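PDB 5GVJ: enoyl-[acyl-carrier-protein] reductase [FMN] from Thermotoga maritima, which probably reduces enoyl-acyl-carrier-protein thioesters with NADH as an FMN-dependent flavoenzyme of bacterial fatty acid synthesis. Local coordinates for residues A[193-196]-A[197-200]; A[214-217]-A[218-221]. The protein carries 1 engineered substitution. All blocks are in the same frame, centred on the assembly; numbering follows the deposited sequence.

Contacts 1 and 2 follow one another along the chain, and helix 206-214 lies between them. Contact 1 is the short helix 193-197 and the loop after it, next to the end of strand 189-191 of the parallel barrel-like sheet. Contact 2 is the turn leading from helix 206-214 into strand 220-223, the edge strand of a small antiparallel sheet. Their centres are about 15 Å apart, and their nearest atoms about 8 Å. They do not touch, but Ile212 of the connecting helix packs on contact 1 and gives its carbonyl to the sodium that Ala215 of contact 2 also binds. The side chain of Thr194, an FMN-binding residue of contact 1, is about 8 Å from the sodium.

Contact 1 of 2, residues A[193-196]-A[197-200]; sequences GTRF and VASV
The FMN site includes Gly193 and Thr194, which open a short helix; their carbonyls take the N-H groups of Val197 and Ala198. Val197 N donates to Gly193 O at 3.0 Å, nearly straight at 165°. Ala198 N donates to Thr194 O at 3.0 Å. Val197 CG2 rests against Gly193 O at 3.4 Å.

Helix 193-197 follows strand 189-191 of the TIM-barrel-like fold, and the chain leaves it at Ala198, the centre of an inverse gamma turn. Two side-chain bonds fasten this exit. Arg195 starts with CG anti to the backbone N (chi1 175°), then bends at chi2 and chi3 and brings its guanidinium back over the helix end. There Arg195 NH2 donates to Ala198 O at 2.9 Å, with the oxygen at the edge of the guanidinium and in its plane. The same NH2 also bonds Glu286 O, so it ties the helix end to a later loop. Ser199 OG donates to Phe196 O at 2.8 Å, its chi1 of 72° placing OG between the backbone N and the carbonyl carbon. The Phe196 side chain packs on Val34 of helix 28-36 and Ile293 of helix 290-309.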
ATOM      1  N   GLY A 193       9.640  10.963  -0.972  1.00 15.49           N
ATOM      2  CA  GLY A 193       9.733  12.124  -1.841  1.00 16.39           C
ATOM      3  C   GLY A 193       8.873  13.298  -1.406  1.00 19.23           C
ATOM      4  O   GLY A 193       9.384  14.407  -1.192  1.00 16.03           O
ATOM      5  N   THR A 194       7.569  13.059  -1.242  1.00 15.73           N
ATOM      6  CA  THR A 194       6.662  14.162  -0.934  1.00 16.57           C
ATOM      7  C   THR A 194       6.973  14.768   0.433  1.00 17.18           C
ATOM      8  O   THR A 194       6.952  15.996   0.589  1.00 17.14           O
ATOM      9  CB  THR A 194       5.205  13.690  -1.028  1.00 18.55           C
ATOM     10  OG1 THR A 194       4.919  13.304  -2.383  1.00 18.58           O
ATOM     11  CG2 THR A 194       4.241  14.800  -0.620  1.00 14.93           C
ATOM     12  N   ARG A 195       7.331  13.933   1.416  1.00 14.68           N
ATOM     13  CA  ARG A 195       7.634  14.445   2.750  1.00 13.12           C
ATOM     14  C   ARG A 195       8.794  15.443   2.725  1.00 16.05           C
ATOM     15  O   ARG A 195       8.759  16.466   3.425  1.00 15.59           O
ATOM     16  CB  ARG A 195       7.940  13.284   3.700  1.00 13.95           C
ATOM     17  CG  ARG A 195       8.394  13.701   5.104  1.00 14.69           C
ATOM     18  CD  ARG A 195       7.265  14.371   5.913  1.00 14.59           C
ATOM     19  NE  ARG A 195       7.243  15.829   5.770  1.00 15.59           N
ATOM     20  CZ  ARG A 195       6.480  16.648   6.498  1.00 18.61           C
ATOM     21  NH1 ARG A 195       5.633  16.161   7.415  1.00 13.74           N
ATOM     22  NH2 ARG A 195       6.549  17.965   6.294  1.00 14.49           N
ATOM     23  N   PHE A 196       9.837  15.173   1.933  1.00 13.71           N
ATOM     24  CA  PHE A 196      10.956  16.114   1.926  1.00 15.80           C
ATOM     25  C   PHE A 196      10.748  17.293   0.977  1.00 17.27           C
ATOM     26  O   PHE A 196      11.369  18.344   1.181  1.00 18.40           O
ATOM     27  CB  PHE A 196      12.268  15.386   1.605  1.00 12.85           C
ATOM     28  CG  PHE A 196      12.805  14.591   2.769  1.00 15.66           C
ATOM     29  CD1 PHE A 196      13.322  15.235   3.883  1.00 15.68           C
ATOM     30  CD2 PHE A 196      12.756  13.199   2.767  1.00 21.19           C
ATOM     31  CE1 PHE A 196      13.812  14.514   4.968  1.00 14.95           C
ATOM     32  CE2 PHE A 196      13.230  12.458   3.857  1.00 19.70           C
ATOM     33  CZ  PHE A 196      13.758  13.111   4.955  1.00 19.48           C
ATOM     34  N   VAL A 197       9.928  17.149  -0.068  1.00 17.42           N
ATOM     35  CA  VAL A 197       9.497  18.327  -0.825  1.00 17.03           C
ATOM     36  C   VAL A 197       8.769  19.299   0.092  1.00 18.26           C
ATOM     37  O   VAL A 197       8.906  20.527  -0.033  1.00 16.69           O
ATOM     38  CB  VAL A 197       8.609  17.918  -2.014  1.00 17.36           C
ATOM     39  CG1 VAL A 197       7.893  19.140  -2.586  1.00 18.01           C
ATOM     40  CG2 VAL A 197       9.436  17.220  -3.087  1.00 18.26           C
ATOM     41  N   ALA A 198       7.977  18.768   1.026  1.00 14.01           N
ATOM     42  CA  ALA A 198       7.263  19.583   2.011  1.00 17.41           C
ATOM     43  C   ALA A 198       8.155  19.912   3.215  1.00 18.20           C
ATOM     44  O   ALA A 198       7.818  19.650   4.369  1.00 17.78           O
ATOM     45  CB  ALA A 198       5.991  18.873   2.456  1.00 18.23           C
ATOM     46  N   SER A 199       9.299  20.537   2.938  1.00 16.40           N
ATOM     47  CA  SER A 199      10.223  20.888   4.007  1.00 17.67           C
ATOM     48  C   SER A 199      10.676  22.335   3.865  1.00 14.85           C
ATOM     49  O   SER A 199      10.580  22.938   2.792  1.00 16.56           O
ATOM     50  CB  SER A 199      11.452  19.979   4.013  1.00 17.12           C
ATOM     51  OG  SER A 199      12.287  20.288   2.907  1.00 17.47           O
ATOM     52  N   VAL A 200      11.201  22.880   4.966  1.00 13.26           N
ATOM     53  CA  VAL A 200      11.654  24.275   4.945  1.00 17.27           C
ATOM     54  C   VAL A 200      12.779  24.452   3.931  1.00 16.54           C
ATOM     55  O   VAL A 200      12.822  25.446   3.195  1.00 15.80           O
ATOM     56  CB  VAL A 200      12.085  24.732   6.355  1.00 14.96           C
ATOM     57  CG1 VAL A 200      12.642  26.166   6.316  1.00 16.78           C
ATOM     58  CG2 VAL A 200      10.924  24.672   7.321  1.00 16.18           C
TER

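Contact 2 of 2, residues A[214-217]-A[218-221]. With NA (sodium ion), chain C.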
ATOM      1  N   LYS A 214      -2.414  21.083   2.260  1.00 20.22           N
ATOM      2  CA  LYS A 214      -3.874  21.082   2.239  1.00 19.30           C
ATOM      3  C   LYS A 214      -4.428  19.781   1.680  1.00 22.09           C
ATOM      4  O   LYS A 214      -5.545  19.390   2.026  1.00 20.05           O
ATOM      5  CB  LYS A 214      -4.391  22.262   1.413  1.00 26.81           C
ATOM      6  CG  LYS A 214      -4.249  23.618   2.096  1.00 24.97           C
ATOM      7  CD  LYS A 214      -4.646  24.736   1.135  1.00 37.39           C
ATOM      8  CE  LYS A 214      -4.804  26.073   1.858  1.00 41.88           C
ATOM      9  NZ  LYS A 214      -3.501  26.753   2.062  1.00 44.75           N
ATOM     10  N   ALA A 215      -3.666  19.100   0.826  1.00 16.98           N
ATOM     11  CA  ALA A 215      -4.179  17.931   0.123  1.00 20.25           C
ATOM     12  C   ALA A 215      -4.483  16.797   1.094  1.00 19.75           C
ATOM     13  O   ALA A 215      -3.728  16.551   2.038  1.00 20.56           O
ATOM     14  CB  ALA A 215      -3.168  17.452  -0.918  1.00 18.31           C
ATOM     15  N   SER A 216      -5.592  16.095   0.847  1.00 18.13           N
ATOM     16  CA  SER A 216      -5.956  14.902   1.599  1.00 17.29           C
ATOM     17  C   SER A 216      -5.435  13.648   0.896  1.00 16.91           C
ATOM     18  O   SER A 216      -4.840  13.710  -0.182  1.00 16.72           O
ATOM     19  CB  SER A 216      -7.471  14.813   1.747  1.00 20.17           C
ATOM     20  OG  SER A 216      -8.026  14.448   0.499  1.00 19.18           O
ATOM     21  N   ILE A 217      -5.697  12.475   1.491  1.00 20.06           N
ATOM     22  CA  ILE A 217      -5.236  11.227   0.883  1.00 15.35           C
ATOM     23  C   ILE A 217      -5.960  10.926  -0.424  1.00 20.43           C
ATOM     24  O   ILE A 217      -5.501  10.078  -1.200  1.00 18.83           O
ATOM     25  CB  ILE A 217      -5.384  10.044   1.865  1.00 16.93           C
ATOM     26  CG1 ILE A 217      -6.856   9.823   2.229  1.00 17.30           C
ATOM     27  CG2 ILE A 217      -4.541  10.288   3.120  1.00 14.05           C
ATOM     28  CD1 ILE A 217      -7.072   8.667   3.214  1.00 18.10           C
ATOM     29  N   ARG A 218      -7.079  11.605  -0.696  1.00 19.31           N
ATOM     30  CA  ARG A 218      -7.877  11.378  -1.897  1.00 25.49           C
ATOM     31  C   ARG A 218      -7.698  12.469  -2.944  1.00 25.72           C
ATOM     32  O   ARG A 218      -8.417  12.473  -3.947  1.00 24.73           O
ATOM     33  CB  ARG A 218      -9.365  11.269  -1.531  1.00 23.50           C
ATOM     34  CG  ARG A 218      -9.738   9.988  -0.817  1.00 29.46           C
ATOM     35  CD  ARG A 218     -11.261   9.841  -0.691  1.00 28.68           C
ATOM     36  NE  ARG A 218     -11.839  10.952   0.067  1.00 37.52           N
ATOM     37  CZ  ARG A 218     -13.144  11.127   0.251  1.00 41.45           C
ATOM     38  NH1 ARG A 218     -14.005  10.257  -0.267  1.00 42.19           N
ATOM     39  NH2 ARG A 218     -13.590  12.166   0.954  1.00 38.15           N
ATOM     40  N   ASP A 219      -6.763  13.397  -2.748  1.00 21.45           N
ATOM     41  CA  ASP A 219      -6.672  14.557  -3.620  1.00 21.38           C
ATOM     42  C   ASP A 219      -5.665  14.386  -4.749  1.00 25.75           C
ATOM     43  O   ASP A 219      -5.249  15.384  -5.342  1.00 26.69           O
ATOM     44  CB  ASP A 219      -6.334  15.805  -2.812  1.00 21.87           C
ATOM     45  CG  ASP A 219      -7.543  16.372  -2.094  1.00 25.57           C
ATOM     46  OD1 ASP A 219      -8.686  16.090  -2.518  1.00 25.66           O
ATOM     47  OD2 ASP A 219      -7.343  17.096  -1.105  1.00 22.31           O
ATOM     48  N   THR A 220      -5.252  13.161  -5.057  1.00 21.09           N
ATOM     49  CA  THR A 220      -4.445  12.958  -6.251  1.00 25.20           C
ATOM     50  C   THR A 220      -5.256  12.200  -7.294  1.00 25.89           C
ATOM     51  O   THR A 220      -6.268  11.566  -6.986  1.00 29.19           O
ATOM     52  CB  THR A 220      -3.137  12.209  -5.949  1.00 23.62           C
ATOM     53  OG1 THR A 220      -3.432  10.848  -5.625  1.00 24.86           O
ATOM     54  CG2 THR A 220      -2.384  12.860  -4.790  1.00 21.84           C
ATOM     55  N   VAL A 221      -4.815  12.309  -8.545  1.00 27.58           N
ATOM     56  CA  VAL A 221      -5.411  11.603  -9.673  1.00 29.99           C
ATOM     57  C   VAL A 221      -4.297  10.978 -10.480  1.00 27.65           C
ATOM     58  O   VAL A 221      -3.173  11.484 -10.513  1.00 29.48           O
ATOM     59  CB  VAL A 221      -6.229  12.515 -10.607  1.00 33.86           C
ATOM     60  CG1 VAL A 221      -7.616  12.664 -10.124  1.00 41.00           C
ATOM     61  CG2 VAL A 221      -5.560  13.863 -10.735  1.00 29.03           C
TER
HETATM   62 NA    NA C 401      -1.711  17.300   3.388  1.00 20.40          NA
HETATM   63  O   HOH W   1      -5.261  10.385  -3.776  1.00 24.64           O
HETATM   64  O   HOH W   2      -3.288  16.584   5.188  1.00 17.64           O
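Asp219 OD2 accepts the backbone N-H of Ser216, with Ser216 N at 2.8 Å. The bond is almost straight, at 174°. The N-H reaches the oxygen from above the carboxylate plane, 43° out of it. Ser216 OG lies 3.2 Å from Asp219 OD2. Asp219 CG stands anti to its own carbonyl carbon (chi1 -79°), which swings the carboxylate back along the turn to Ser216. Asp219 CB also packs on Ala215 CB at 4.0 Å.

The backbone closes the turn in the other direction. Asp219 N donates to Ser216 O at 3.2 Å, coming from well above the carbonyl plane. Ser216 OG accepts Arg218 N at 3.2 Å, so this serine is gripped through its N-H, its carbonyl and its hydroxyl. With an alanine in place of Asp219, the Ser216 N-H is likely to lose its carboxylate partner, and the start of the turn could shift. A water donates to Ile217 O, inside the turn, and hydrogen-bonds Thr220 OG1 just after it. The Ile217 and Arg218 side chains cross obliquely and pack on Val154 and Ser123 of the second subunit, respectively.

Ala215 O binds the sodium ion at 2.5 Å. A water and the carbonyls of Ile212, Val213, Ala281 and Ile284 complete the metal's shell. The arrangement is a type I beta turn from Ser216 to Asp219, with an aspartate at its fourth position reaching back to the first, and it joins the sodium site at the end of helix 206-214 to strand 220-223.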